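PDB 2DY1: elongation factor G from Thermus thermophilus, which probably acts as a GTP-binding elongation factor of protein synthesis, hydrolysing GTP to drive ribosomal translocation, and is seen here with GTP and a magnesium ion bound. Local coordinates for residues Ala98-Val103 against Glu270-Pro275; Pro128-Val133 against Leu247-Leu252; Arg392-Arg397 against Tyr443-Glu448; Leu485-Ala490 against Leu558-Val563; Gly494-Ile499 against Gly532-Val537. One frame throughout, in Å; residues are numbered along the deposited sequence.

Contact 1. Residues Ala98-Val103 against Glu270-Pro275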
# COMPACT_ATOMS: atom_id res chain seq x y z
N ALA A 98 -5.15 -1.84 15.15
CA ALA A 98 -4.66 -1.52 16.50
C ALA A 98 -5.26 -0.26 17.07
O ALA A 98 -5.86 0.51 16.34
CB ALA A 98 -3.14 -1.37 16.45
N ASP A 99 -5.06 -0.06 18.37
CA ASP A 99 -5.56 1.14 19.04
C ASP A 99 -4.43 2.13 19.31
O ASP A 99 -4.68 3.22 19.86
CB ASP A 99 -6.27 0.77 20.35
CG ASP A 99 -7.47 -0.13 20.14
OD1 ASP A 99 -8.06 -0.09 19.04
OD2 ASP A 99 -7.82 -0.89 21.08
N ALA A 100 -3.20 1.78 18.94
CA ALA A 100 -2.04 2.66 19.14
C ALA A 100 -0.92 2.15 18.26
O ALA A 100 -0.91 0.97 17.88
CB ALA A 100 -1.59 2.66 20.59
N ALA A 101 0.02 3.04 17.94
CA ALA A 101 1.17 2.67 17.13
C ALA A 101 2.45 2.80 17.94
O ALA A 101 2.66 3.80 18.62
CB ALA A 101 1.25 3.57 15.92
N LEU A 102 3.29 1.76 17.90
CA LEU A 102 4.60 1.78 18.55
C LEU A 102 5.52 1.94 17.35
O LEU A 102 5.58 1.07 16.48
CB LEU A 102 4.88 0.45 19.26
CG LEU A 102 6.32 0.26 19.80
CD1 LEU A 102 6.68 1.39 20.81
CD2 LEU A 102 6.43 -1.11 20.50
N VAL A 103 6.24 3.05 17.29
CA VAL A 103 7.06 3.37 16.13
C VAL A 103 8.53 3.19 16.44
O VAL A 103 9.09 3.93 17.24
CB VAL A 103 6.78 4.85 15.70
CG1 VAL A 103 7.51 5.18 14.41
CG2 VAL A 103 5.25 5.08 15.54
N GLU A 270 1.15 0.93 30.60
CA GLU A 270 0.93 2.17 31.32
C GLU A 270 0.50 3.36 30.47
O GLU A 270 -0.34 4.17 30.88
CB GLU A 270 2.20 2.54 32.09
CG GLU A 270 2.19 3.93 32.69
CD GLU A 270 3.52 4.29 33.33
OE1 GLU A 270 4.54 3.66 32.96
OE2 GLU A 270 3.55 5.22 34.17
N ALA A 271 1.08 3.48 29.28
CA ALA A 271 0.81 4.61 28.41
C ALA A 271 -0.24 4.53 27.32
O ALA A 271 -0.87 5.53 27.00
CB ALA A 271 2.14 5.06 27.77
N LEU A 272 -0.43 3.35 26.74
CA LEU A 272 -1.35 3.22 25.63
C LEU A 272 -2.74 2.85 26.07
O LEU A 272 -2.92 2.22 27.11
CB LEU A 272 -0.77 2.23 24.61
CG LEU A 272 0.64 2.66 24.17
CD1 LEU A 272 1.15 1.64 23.14
CD2 LEU A 272 0.65 4.06 23.57
N PRO A 273 -3.75 3.24 25.28
CA PRO A 273 -5.14 2.95 25.64
C PRO A 273 -5.66 1.55 25.46
O PRO A 273 -5.23 0.82 24.59
CB PRO A 273 -5.92 3.93 24.78
CG PRO A 273 -5.16 3.87 23.49
CD PRO A 273 -3.70 3.97 24.00
N SER A 274 -6.65 1.22 26.29
CA SER A 274 -7.32 -0.06 26.22
C SER A 274 -8.43 0.08 25.17
O SER A 274 -8.80 1.19 24.77
CB SER A 274 -7.97 -0.39 27.56
OG SER A 274 -9.09 0.47 27.75
N PRO A 275 -8.97 -1.05 24.69
CA PRO A 275 -10.04 -0.99 23.70
C PRO A 275 -11.27 -0.25 24.26
O PRO A 275 -11.95 0.48 23.53
CB PRO A 275 -10.34 -2.46 23.42
CG PRO A 275 -9.02 -3.11 23.61
CD PRO A 275 -8.43 -2.41 24.82
O HOH W 1 -5.85 -1.35 22.91
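Asp99 and Pro275 meet at nearly a right angle, the aspartate coming in from the loop just ahead of strand 100-106. Its CB heads for 270-275 without reaching it closely. CG stands beside the backbone N, opposite the carbonyl carbon (chi1 -61°), and this carries one carboxylate oxygen up to the proline. Asp99 OD2 rests 3.4 Å from Pro275 CA and 3.6 Å from Pro275 CG, a contact of oxygen with aliphatic carbon. A water lies within bonding distance of both segments, 2.7 Å from Asp99 OD2 and 2.8 Å from Pro273 O. Asp99 OD1 turns instead to a salt bridge with Arg278, while OD2 has an ionic partner in Arg304 on strand 298-307.

The remainder of the contact is apolar. Ala100 CB fits between the two methyls of Leu272, 3.9 Å from its CD1 and 4.0 Å from its CD2, just where helix 261-271 has ended. Pro273 CG lies 3.7 Å from Asp99 O. Ser274 then N-caps the short helix 275-279.

With no direct hydrogen bond between the segments, the two arginines satisfy a buried carboxylate that is likely to stay ionised: Arg278 joins the start of strand 100-106 to helix 275-279, and Arg304 joins it to domain 2.

Contact 2. Residues Pro128-Val133 against Leu247-Leu252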
# COMPACT_ATOMS: atom_id res chain seq x y z
N PRO A 128 -2.88 7.00 19.10
CA PRO A 128 -1.83 7.48 19.99
C PRO A 128 -0.54 6.86 19.42
O PRO A 128 -0.58 5.80 18.78
CB PRO A 128 -2.17 6.83 21.32
CG PRO A 128 -3.70 6.81 21.28
CD PRO A 128 -3.97 6.35 19.87
N ARG A 129 0.59 7.51 19.66
CA ARG A 129 1.87 7.02 19.17
C ARG A 129 2.92 7.07 20.28
O ARG A 129 2.93 7.99 21.10
CB ARG A 129 2.36 7.86 17.99
CG ARG A 129 1.81 7.46 16.62
CD ARG A 129 1.46 8.71 15.82
NE ARG A 129 0.25 9.28 16.40
CZ ARG A 129 -0.08 10.57 16.33
NH1 ARG A 129 0.71 11.43 15.70
NH2 ARG A 129 -1.20 10.98 16.91
N MET A 130 3.77 6.05 20.31
CA MET A 130 4.89 5.97 21.25
C MET A 130 6.07 5.61 20.34
O MET A 130 5.87 4.96 19.33
CB MET A 130 4.64 4.85 22.28
CG MET A 130 5.85 4.32 23.03
SD MET A 130 5.31 2.91 24.09
CE MET A 130 4.36 3.84 25.26
N VAL A 131 7.27 6.06 20.69
CA VAL A 131 8.46 5.77 19.89
C VAL A 131 9.36 4.86 20.69
O VAL A 131 9.48 5.02 21.91
CB VAL A 131 9.29 7.06 19.64
CG1 VAL A 131 10.65 6.73 19.00
CG2 VAL A 131 8.51 8.01 18.73
N VAL A 132 9.98 3.88 20.03
CA VAL A 132 10.97 3.05 20.71
C VAL A 132 12.26 3.18 19.90
O VAL A 132 12.29 2.94 18.70
CB VAL A 132 10.54 1.54 20.89
CG1 VAL A 132 10.17 0.90 19.57
CG2 VAL A 132 11.67 0.77 21.58
N VAL A 133 13.32 3.62 20.57
CA VAL A 133 14.61 3.83 19.92
C VAL A 133 15.46 2.59 20.05
O VAL A 133 15.79 2.14 21.16
CB VAL A 133 15.35 5.02 20.54
CG1 VAL A 133 16.74 5.16 19.88
CG2 VAL A 133 14.52 6.29 20.34
N LEU A 247 0.86 13.71 23.69
CA LEU A 247 2.23 13.44 24.10
C LEU A 247 2.62 12.11 23.48
O LEU A 247 1.81 11.20 23.41
CB LEU A 247 2.37 13.34 25.61
CG LEU A 247 2.22 14.65 26.43
CD1 LEU A 247 2.36 14.31 27.91
CD2 LEU A 247 3.27 15.67 25.99
N TYR A 248 3.88 12.00 23.06
CA TYR A 248 4.38 10.78 22.44
C TYR A 248 5.56 10.27 23.28
O TYR A 248 6.67 10.77 23.16
CB TYR A 248 4.87 11.09 21.02
CG TYR A 248 3.84 11.79 20.16
CD1 TYR A 248 4.15 12.97 19.49
CD2 TYR A 248 2.54 11.28 20.02
CE1 TYR A 248 3.21 13.64 18.71
CE2 TYR A 248 1.60 11.94 19.24
CZ TYR A 248 1.94 13.12 18.59
OH TYR A 248 1.00 13.77 17.83
N PRO A 249 5.33 9.27 24.13
CA PRO A 249 6.43 8.76 24.96
C PRO A 249 7.55 8.20 24.10
O PRO A 249 7.28 7.61 23.06
CB PRO A 249 5.79 7.64 25.78
CG PRO A 249 4.31 7.97 25.77
CD PRO A 249 4.09 8.51 24.37
N VAL A 250 8.80 8.40 24.54
CA VAL A 250 9.95 7.87 23.82
C VAL A 250 10.69 6.92 24.77
O VAL A 250 11.18 7.32 25.83
CB VAL A 250 10.93 9.00 23.39
CG1 VAL A 250 12.12 8.40 22.62
CG2 VAL A 250 10.21 10.01 22.53
N ALA A 251 10.74 5.66 24.37
CA ALA A 251 11.39 4.62 25.15
C ALA A 251 12.65 4.16 24.42
O ALA A 251 12.81 4.39 23.22
CB ALA A 251 10.44 3.44 25.34
N LEU A 252 13.52 3.51 25.17
CA LEU A 252 14.76 2.98 24.62
C LEU A 252 14.78 1.47 24.87
O LEU A 252 14.64 1.03 26.01
CB LEU A 252 15.93 3.66 25.36
CG LEU A 252 17.40 3.44 25.05
CD1 LEU A 252 17.72 3.71 23.58
CD2 LEU A 252 18.18 4.40 25.96
O HOH W 2 -0.08 9.77 21.64
O HOH W 3 -1.80 13.73 17.58
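Val131, Val132 and Val133 pair with Val250, Ala251 and Leu252 in a parallel ladder, the tight part of this contact. Val131 N donates to Pro249 O at 2.8 Å, Ala251 N to Val131 O and Val133 N to Ala251 O at the same length, all nearly straight. On the face carrying Val131, Val133, Val250 and Leu252, Val133 CG2 packs 3.9 Å from Val250 CG1, and Tyr142 lies over them. Met130 CE reaches Pro249 CB on the other face, under helix 261-271.

Towards Arg129 the strands part and water enters. One water joins Arg129 N to Leu247 O; another links Arg129 NH2 to Tyr248 OH, lying in the ring plane. Both side chains run alongside, Tyr248 CE2 standing 3.5 Å above the centre of the guanidinium with the planes 51° apart. Arg129 is also bonded to Leu127 O and Glu123, and Trp119 adds a cation-pi contact. With an alanine for Tyr248, that guanidinium face would probably lose its cover and the second water its phenol partner.

The central strands of the P-loop GTPase sheet are joined by dry backbone bonds; the far end holds a buried guanidinium, probably balanced by Glu123, beside aromatic rings and bound water.

Contact 3. Residues Arg392-Arg397 against Tyr443-Glu448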
# COMPACT_ATOMS: atom_id res chain seq x y z
N ARG A 392 2.45 -25.07 -19.87
CA ARG A 392 1.14 -25.71 -19.82
C ARG A 392 0.57 -25.94 -18.42
O ARG A 392 -0.57 -25.54 -18.15
CB ARG A 392 1.28 -27.03 -20.59
CG ARG A 392 0.15 -28.02 -20.51
CD ARG A 392 0.68 -29.34 -21.06
NE ARG A 392 -0.27 -30.44 -20.99
CZ ARG A 392 0.09 -31.72 -20.94
NH1 ARG A 392 1.38 -32.04 -20.95
NH2 ARG A 392 -0.83 -32.68 -20.90
N THR A 393 1.34 -26.57 -17.54
CA THR A 393 0.89 -26.84 -16.17
C THR A 393 0.55 -25.53 -15.48
O THR A 393 -0.45 -25.41 -14.76
CB THR A 393 1.99 -27.59 -15.37
OG1 THR A 393 2.13 -28.93 -15.87
CG2 THR A 393 1.64 -27.66 -13.89
N ASP A 394 1.39 -24.52 -15.69
CA ASP A 394 1.15 -23.23 -15.05
C ASP A 394 -0.11 -22.53 -15.55
O ASP A 394 -0.85 -21.95 -14.75
CB ASP A 394 2.37 -22.34 -15.24
CG ASP A 394 3.65 -23.03 -14.82
OD1 ASP A 394 3.77 -23.37 -13.63
OD2 ASP A 394 4.53 -23.26 -15.69
N GLU A 395 -0.38 -22.57 -16.85
CA GLU A 395 -1.57 -21.91 -17.37
C GLU A 395 -2.83 -22.53 -16.76
O GLU A 395 -3.77 -21.82 -16.43
CB GLU A 395 -1.62 -22.01 -18.90
CG GLU A 395 -2.90 -21.41 -19.50
CD GLU A 395 -2.99 -19.89 -19.35
OE1 GLU A 395 -2.25 -19.18 -20.06
OE2 GLU A 395 -3.79 -19.42 -18.52
N ALA A 396 -2.84 -23.85 -16.59
CA ALA A 396 -4.01 -24.53 -16.04
C ALA A 396 -4.25 -24.21 -14.56
O ALA A 396 -5.38 -24.26 -14.08
CB ALA A 396 -3.86 -26.03 -16.21
N ARG A 397 -3.17 -23.90 -13.85
CA ARG A 397 -3.24 -23.62 -12.42
C ARG A 397 -3.25 -22.13 -12.09
O ARG A 397 -3.52 -21.75 -10.95
CB ARG A 397 -2.02 -24.23 -11.71
CG ARG A 397 -1.89 -25.77 -11.70
CD ARG A 397 -0.56 -26.15 -11.02
NE ARG A 397 -0.34 -27.59 -10.95
CZ ARG A 397 0.74 -28.16 -10.39
NH1 ARG A 397 1.69 -27.41 -9.86
NH2 ARG A 397 0.87 -29.48 -10.39
N TYR A 443 2.52 -21.54 -4.42
CA TYR A 443 1.23 -22.16 -4.73
C TYR A 443 1.35 -23.17 -5.87
O TYR A 443 0.35 -23.73 -6.32
CB TYR A 443 0.19 -21.11 -5.10
CG TYR A 443 -0.15 -20.12 -3.99
CD1 TYR A 443 -0.09 -20.49 -2.65
CD2 TYR A 443 -0.58 -18.83 -4.30
CE1 TYR A 443 -0.46 -19.60 -1.63
CE2 TYR A 443 -0.96 -17.93 -3.29
CZ TYR A 443 -0.90 -18.33 -1.97
OH TYR A 443 -1.34 -17.48 -0.96
N GLY A 444 2.57 -23.37 -6.36
CA GLY A 444 2.80 -24.35 -7.42
C GLY A 444 2.77 -23.84 -8.86
O GLY A 444 2.72 -24.63 -9.81
N VAL A 445 2.83 -22.54 -9.03
CA VAL A 445 2.74 -21.96 -10.36
C VAL A 445 3.94 -21.10 -10.72
O VAL A 445 4.30 -20.20 -9.97
CB VAL A 445 1.46 -21.11 -10.47
CG1 VAL A 445 1.29 -20.56 -11.88
CG2 VAL A 445 0.25 -21.96 -10.06
N GLU A 446 4.56 -21.40 -11.85
CA GLU A 446 5.67 -20.58 -12.33
C GLU A 446 5.14 -19.54 -13.30
O GLU A 446 4.54 -19.87 -14.33
CB GLU A 446 6.72 -21.44 -13.06
CG GLU A 446 7.51 -22.37 -12.15
CD GLU A 446 8.44 -23.26 -12.96
OE1 GLU A 446 7.99 -24.31 -13.45
OE2 GLU A 446 9.61 -22.87 -13.11
N VAL A 447 5.35 -18.26 -12.99
CA VAL A 447 4.91 -17.19 -13.87
C VAL A 447 6.09 -16.29 -14.18
O VAL A 447 7.06 -16.25 -13.43
CB VAL A 447 3.79 -16.33 -13.24
CG1 VAL A 447 2.68 -17.23 -12.73
CG2 VAL A 447 4.37 -15.47 -12.12
N GLU A 448 6.02 -15.60 -15.32
CA GLU A 448 7.09 -14.68 -15.68
C GLU A 448 6.47 -13.32 -15.92
O GLU A 448 5.34 -13.23 -16.39
CB GLU A 448 7.76 -15.13 -16.99
CG GLU A 448 8.09 -16.62 -17.06
CD GLU A 448 8.84 -17.09 -15.85
OE1 GLU A 448 9.70 -16.34 -15.36
OE2 GLU A 448 8.56 -18.22 -15.38
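Asp394 and Arg397, one turn apart on helix 392-408, supply the hydrogen bonds to 443-448. Glu446 N donates to Asp394 OD1 at 2.8 Å and 169°, yet it meets the oxygen from above the carboxylate plane. Asp394 OD2 accepts from Gly391 N, so both oxygens of this buried group are held. Arg397 stretches out from CG to NE and brings NH1 to 3.0 Å from Gly444 O, which lies close to the guanidinium plane; Thr393 CG2 sits over one face, toward its rim.

Apolar contact comes from Val445. With chi1 at -177°, its CG2 lies beside the backbone N and reaches to 3.6 Å from Arg397 CB, while its CG1 approaches Asp394 CB at 4.0 Å.

Charge adds a third element. Asp394 OD2 and Glu446 OE1 come within 4.3 Å, their carboxylate planes almost perpendicular, a like-charge pair probably eased by the salt bridge from Glu446 to Lys390. Replacing Asp394 by an alanine is likely to leave Glu446 N and Gly391 N without their acceptor and free the helix start from the strand lead-in.

Gly444, with positive phi, ends helix 430-442 in a Schellman motif, and the chain turns into strand 447-450. Two helices on a four-stranded antiparallel sheet, strand order 2-3-1-4, give the ferredoxin-like beta-alpha-beta-beta-alpha-beta fold of domain III.

Contact 4. Residues Leu485-Ala490 against Leu558-Val563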
# COMPACT_ATOMS: atom_id res chain seq x y z
N LEU A 485 -18.84 8.38 -46.45
CA LEU A 485 -18.20 8.86 -45.24
C LEU A 485 -17.06 9.86 -45.46
O LEU A 485 -16.20 9.65 -46.31
CB LEU A 485 -17.60 7.65 -44.50
CG LEU A 485 -16.73 7.96 -43.27
CD1 LEU A 485 -17.64 8.40 -42.13
CD2 LEU A 485 -15.95 6.70 -42.86
N ARG A 486 -17.07 10.94 -44.69
CA ARG A 486 -16.00 11.93 -44.74
C ARG A 486 -15.33 11.89 -43.36
O ARG A 486 -16.02 11.91 -42.34
CB ARG A 486 -16.58 13.33 -45.00
CG ARG A 486 -15.57 14.46 -45.07
CD ARG A 486 -16.33 15.78 -45.26
NE ARG A 486 -15.47 16.97 -45.33
CZ ARG A 486 -14.80 17.35 -46.41
NH1 ARG A 486 -14.85 16.64 -47.53
NH2 ARG A 486 -14.07 18.46 -46.37
N LEU A 487 -14.00 11.80 -43.33
CA LEU A 487 -13.24 11.79 -42.08
C LEU A 487 -12.42 13.07 -42.01
O LEU A 487 -11.78 13.46 -42.98
CB LEU A 487 -12.28 10.59 -42.03
CG LEU A 487 -12.89 9.19 -41.94
CD1 LEU A 487 -11.75 8.17 -41.85
CD2 LEU A 487 -13.80 9.08 -40.71
N GLU A 488 -12.44 13.71 -40.85
CA GLU A 488 -11.68 14.94 -40.70
C GLU A 488 -10.87 14.89 -39.42
O GLU A 488 -11.36 14.41 -38.39
CB GLU A 488 -12.61 16.14 -40.62
CG GLU A 488 -13.58 16.25 -41.77
CD GLU A 488 -14.47 17.47 -41.67
OE1 GLU A 488 -14.70 17.95 -40.54
OE2 GLU A 488 -14.94 17.94 -42.73
N PRO A 489 -9.62 15.37 -39.46
CA PRO A 489 -8.81 15.35 -38.24
C PRO A 489 -9.58 16.16 -37.20
O PRO A 489 -10.20 17.16 -37.54
CB PRO A 489 -7.52 16.04 -38.68
CG PRO A 489 -7.42 15.67 -40.13
CD PRO A 489 -8.85 15.87 -40.61
N ALA A 490 -9.55 15.73 -35.94
CA ALA A 490 -10.26 16.46 -34.89
C ALA A 490 -9.59 16.18 -33.54
O ALA A 490 -8.91 15.16 -33.39
CB ALA A 490 -11.71 16.04 -34.84
N LEU A 558 -16.26 -0.64 -44.08
CA LEU A 558 -15.54 -0.59 -45.34
C LEU A 558 -15.22 0.85 -45.68
O LEU A 558 -14.11 1.16 -46.14
CB LEU A 558 -16.37 -1.21 -46.46
CG LEU A 558 -16.55 -2.74 -46.44
CD1 LEU A 558 -17.43 -3.17 -47.61
CD2 LEU A 558 -15.18 -3.41 -46.52
N ALA A 559 -16.18 1.74 -45.45
CA ALA A 559 -15.98 3.15 -45.73
C ALA A 559 -14.87 3.68 -44.84
O ALA A 559 -13.99 4.39 -45.30
CB ALA A 559 -17.29 3.93 -45.51
N PHE A 560 -14.90 3.33 -43.55
CA PHE A 560 -13.86 3.82 -42.66
C PHE A 560 -12.46 3.37 -43.10
O PHE A 560 -11.53 4.18 -43.18
CB PHE A 560 -14.12 3.36 -41.22
CG PHE A 560 -13.14 3.92 -40.23
CD1 PHE A 560 -11.93 3.25 -39.98
CD2 PHE A 560 -13.37 5.15 -39.62
CE1 PHE A 560 -10.96 3.81 -39.13
CE2 PHE A 560 -12.40 5.72 -38.76
CZ PHE A 560 -11.20 5.04 -38.53
N LYS A 561 -12.30 2.09 -43.40
CA LYS A 561 -11.00 1.58 -43.82
C LYS A 561 -10.47 2.28 -45.08
O LYS A 561 -9.31 2.68 -45.14
CB LYS A 561 -11.08 0.08 -44.09
CG LYS A 561 -11.57 -0.74 -42.91
CD LYS A 561 -10.60 -0.72 -41.74
CE LYS A 561 -11.03 -1.70 -40.65
NZ LYS A 561 -10.09 -1.72 -39.49
N LYS A 562 -11.33 2.43 -46.08
CA LYS A 562 -10.94 3.08 -47.32
C LYS A 562 -10.56 4.54 -47.10
O LYS A 562 -9.51 5.00 -47.54
CB LYS A 562 -12.09 3.01 -48.34
CG LYS A 562 -11.82 3.77 -49.63
CD LYS A 562 -13.06 3.82 -50.53
CE LYS A 562 -13.61 2.42 -50.81
NZ LYS A 562 -14.77 2.43 -51.78
N VAL A 563 -11.43 5.27 -46.40
CA VAL A 563 -11.17 6.68 -46.19
C VAL A 563 -9.98 7.00 -45.30
O VAL A 563 -9.21 7.91 -45.59
CB VAL A 563 -12.45 7.38 -45.64
CG1 VAL A 563 -12.21 8.88 -45.52
CG2 VAL A 563 -13.62 7.12 -46.59
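Arg486 NE donates to Glu488 OE2 at 2.8 Å, a salt bridge in the guanidinium plane on the strand side turned from helix 558-563, whereas Leu485 and Leu487 on the alternate side meet Ala559, Phe560 and Val563. The glutamate oxygen is approached on its anti side, and Arg486 also pairs with Glu465 through NH1.

Leu485 has CG opposite its backbone N (chi1 173°), which sends CD2 over the helix backbone, 3.6 Å from Phe560 CA. Lower on the same side chain, Leu485 CB faces Ala559 CB at 3.9 Å; consistent with the small alanine, the backbones come near here. Val563 CG2 touches the strand backbone itself, 3.6 Å from Leu485 O.

Strand and helix cross at -47° with their axes 8.6 Å apart, the layered alpha/beta packing of domain IV, whose sequence places it with the ribosomal protein S5 domain 2-like fold. Helix 549-566 lies next to helix 509-520 on this face of the sheet, and Ile516, Ala519 and Ala520 of that neighbour touch the Phe560 side chain.

Leu487 takes the other common rotamer, CG beside the backbone N at chi1 -67°, which wedges CD1 between Val563 and Phe560, while CD2 meets the Phe560 ring. Leu487 CG comes to 3.7 Å from Val563 CG1, the side chains slanting past one another. The Leu487 and Phe560 side chains cross at about a right angle, with Leu487 CD1 4.0 Å from Phe560 CE2. Phe533 of strand 533-541 meets the same phenylalanine, its ring inclined to it.

Contact 5. Residues Gly494-Ile499 against Gly532-Val537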
# COMPACT_ATOMS: atom_id res chain seq x y z
N GLY A 494 -16.04 12.44 -32.94
CA GLY A 494 -17.34 13.01 -33.17
C GLY A 494 -17.98 12.29 -34.34
O GLY A 494 -17.29 11.92 -35.28
N PHE A 495 -19.29 12.06 -34.26
CA PHE A 495 -20.02 11.42 -35.34
C PHE A 495 -21.11 12.41 -35.73
O PHE A 495 -21.87 12.89 -34.88
CB PHE A 495 -20.67 10.12 -34.88
CG PHE A 495 -21.52 9.47 -35.94
CD1 PHE A 495 -20.93 8.67 -36.92
CD2 PHE A 495 -22.89 9.68 -35.98
CE1 PHE A 495 -21.71 8.10 -37.93
CE2 PHE A 495 -23.68 9.11 -36.98
CZ PHE A 495 -23.08 8.32 -37.95
N GLU A 496 -21.19 12.71 -37.03
CA GLU A 496 -22.20 13.64 -37.53
C GLU A 496 -23.10 12.99 -38.57
O GLU A 496 -22.62 12.46 -39.56
CB GLU A 496 -21.54 14.86 -38.20
CG GLU A 496 -21.08 15.95 -37.26
CD GLU A 496 -20.42 17.09 -38.02
OE1 GLU A 496 -20.80 17.33 -39.19
OE2 GLU A 496 -19.53 17.74 -37.44
N TRP A 497 -24.40 13.02 -38.33
CA TRP A 497 -25.35 12.50 -39.31
C TRP A 497 -25.72 13.69 -40.19
O TRP A 497 -26.34 14.66 -39.72
CB TRP A 497 -26.60 12.00 -38.61
CG TRP A 497 -27.60 11.34 -39.48
CD1 TRP A 497 -28.86 11.77 -39.75
CD2 TRP A 497 -27.48 10.04 -40.06
NE1 TRP A 497 -29.55 10.82 -40.45
CE2 TRP A 497 -28.73 9.74 -40.66
CE3 TRP A 497 -26.45 9.09 -40.14
CZ2 TRP A 497 -28.97 8.53 -41.32
CZ3 TRP A 497 -26.69 7.89 -40.79
CH2 TRP A 497 -27.95 7.62 -41.37
N ARG A 498 -25.33 13.65 -41.46
CA ARG A 498 -25.64 14.73 -42.38
C ARG A 498 -26.39 14.20 -43.59
O ARG A 498 -26.32 14.74 -44.68
CB ARG A 498 -24.36 15.45 -42.82
CG ARG A 498 -23.68 16.22 -41.69
CD ARG A 498 -24.52 17.43 -41.26
NE ARG A 498 -23.88 18.19 -40.19
CZ ARG A 498 -23.97 17.90 -38.89
NH1 ARG A 498 -24.69 16.86 -38.46
NH2 ARG A 498 -23.35 18.68 -38.01
N ILE A 499 -27.13 13.11 -43.37
CA ILE A 499 -27.92 12.52 -44.44
C ILE A 499 -29.09 13.44 -44.75
O ILE A 499 -29.73 13.96 -43.83
CB ILE A 499 -28.44 11.11 -44.00
CG1 ILE A 499 -27.29 10.10 -44.07
CG2 ILE A 499 -29.61 10.65 -44.89
CD1 ILE A 499 -26.76 9.86 -45.47
N GLY A 532 -8.98 10.85 -32.62
CA GLY A 532 -8.80 12.17 -33.19
C GLY A 532 -9.40 12.40 -34.57
O GLY A 532 -8.75 12.96 -35.44
N PHE A 533 -10.64 11.96 -34.76
CA PHE A 533 -11.31 12.18 -36.05
C PHE A 533 -12.79 12.41 -35.88
O PHE A 533 -13.41 11.92 -34.93
CB PHE A 533 -11.12 10.99 -37.00
CG PHE A 533 -11.77 9.72 -36.54
CD1 PHE A 533 -11.05 8.79 -35.79
CD2 PHE A 533 -13.10 9.45 -36.85
CE1 PHE A 533 -11.66 7.61 -35.35
CE2 PHE A 533 -13.71 8.28 -36.41
CZ PHE A 533 -12.99 7.35 -35.66
N LYS A 534 -13.35 13.15 -36.83
CA LYS A 534 -14.77 13.42 -36.87
C LYS A 534 -15.23 12.60 -38.06
O LYS A 534 -14.59 12.63 -39.12
CB LYS A 534 -15.05 14.90 -37.11
CG LYS A 534 -16.53 15.25 -37.15
CD LYS A 534 -16.76 16.74 -37.42
CE LYS A 534 -16.17 17.61 -36.32
NZ LYS A 534 -16.44 19.06 -36.55
N ALA A 535 -16.30 11.82 -37.87
CA ALA A 535 -16.85 10.99 -38.93
C ALA A 535 -18.19 11.61 -39.34
O ALA A 535 -19.10 11.74 -38.52
CB ALA A 535 -17.05 9.56 -38.43
N ILE A 536 -18.29 11.97 -40.61
CA ILE A 536 -19.49 12.58 -41.16
C ILE A 536 -20.11 11.65 -42.22
O ILE A 536 -19.46 11.33 -43.22
CB ILE A 536 -19.14 13.93 -41.82
CG1 ILE A 536 -18.47 14.86 -40.80
CG2 ILE A 536 -20.41 14.58 -42.37
CD1 ILE A 536 -17.96 16.17 -41.39
N VAL A 537 -21.35 11.22 -41.98
CA VAL A 537 -22.05 10.37 -42.95
C VAL A 537 -22.93 11.35 -43.70
O VAL A 537 -23.86 11.93 -43.14
CB VAL A 537 -22.86 9.27 -42.25
CG1 VAL A 537 -23.75 8.52 -43.27
CG2 VAL A 537 -21.88 8.31 -41.58
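Val537 lies among Phe495, Trp497 and Ile499. Its CG1 lies anti to the backbone N (chi1 172°) and CG2 beside it, which directs Val537 CG2 to Phe495, 3.7 Å from CE1, while Val537 CG1 turns to Trp497 CZ3 at 3.9 Å and to Ile499 CD1 at 4.0 Å. Both aromatic side chains slant past the valine. Ile499 CG1 also sits over one face of the indole, towards its rim.

The backbones behind them run parallel, 15° apart, and bond in alternation: Ala535 N to Gly494 O, Glu496 N to Ala535 O at 2.7 Å, Val537 N to Glu496 O, and Arg498 N to Val537 O. The first bond, Gly494 N to Phe533 O, is weak. These strands belong to a beta-alpha-beta unit of domain IV, connected through helix 509-520, whose Glu513, Ile516, Gln509 and Ile512 cover Phe495 and Trp497; the S5 domain 2-like fold is known for a left-handed crossover of this kind.

On the opposite sheet face Glu496 and Ile536 lie side by side, with Arg498 CG 3.7 Å from Ile536 CG2. Lys534 NZ makes a weak salt bridge to Glu496 OE2 at 3.5 Å, and Arg498 NH2 is 3.1 Å from Glu496 OE1, which lies above the guanidinium face, a pairing of charge alone. Arg498 NH1 gives one N-H to Trp497 O, which it meets from above the carbonyl plane.

From the N terminus, strand 100-106 opens the first long loop, which contact 1 closes 167 residues later beyond helix 261-271. Contact 2 is nested inside it, uniting strands 129-134 and 248-252; both reach the nucleotide-binding sheet, where strands 100-106 and 129-134 are neighbours, and their centres are 10 Å apart. Contact 3 follows in series, closing a short loop within domain III, about 43 Å from contact 1 between centres. Domain IV repeats the nesting: contact 4 joins strand 477-489 to helix 549-566, and contact 5 lies within that loop. Their centres are 9 Å apart, linked through neighbouring strands 477-489 and 533-541. No loops cross.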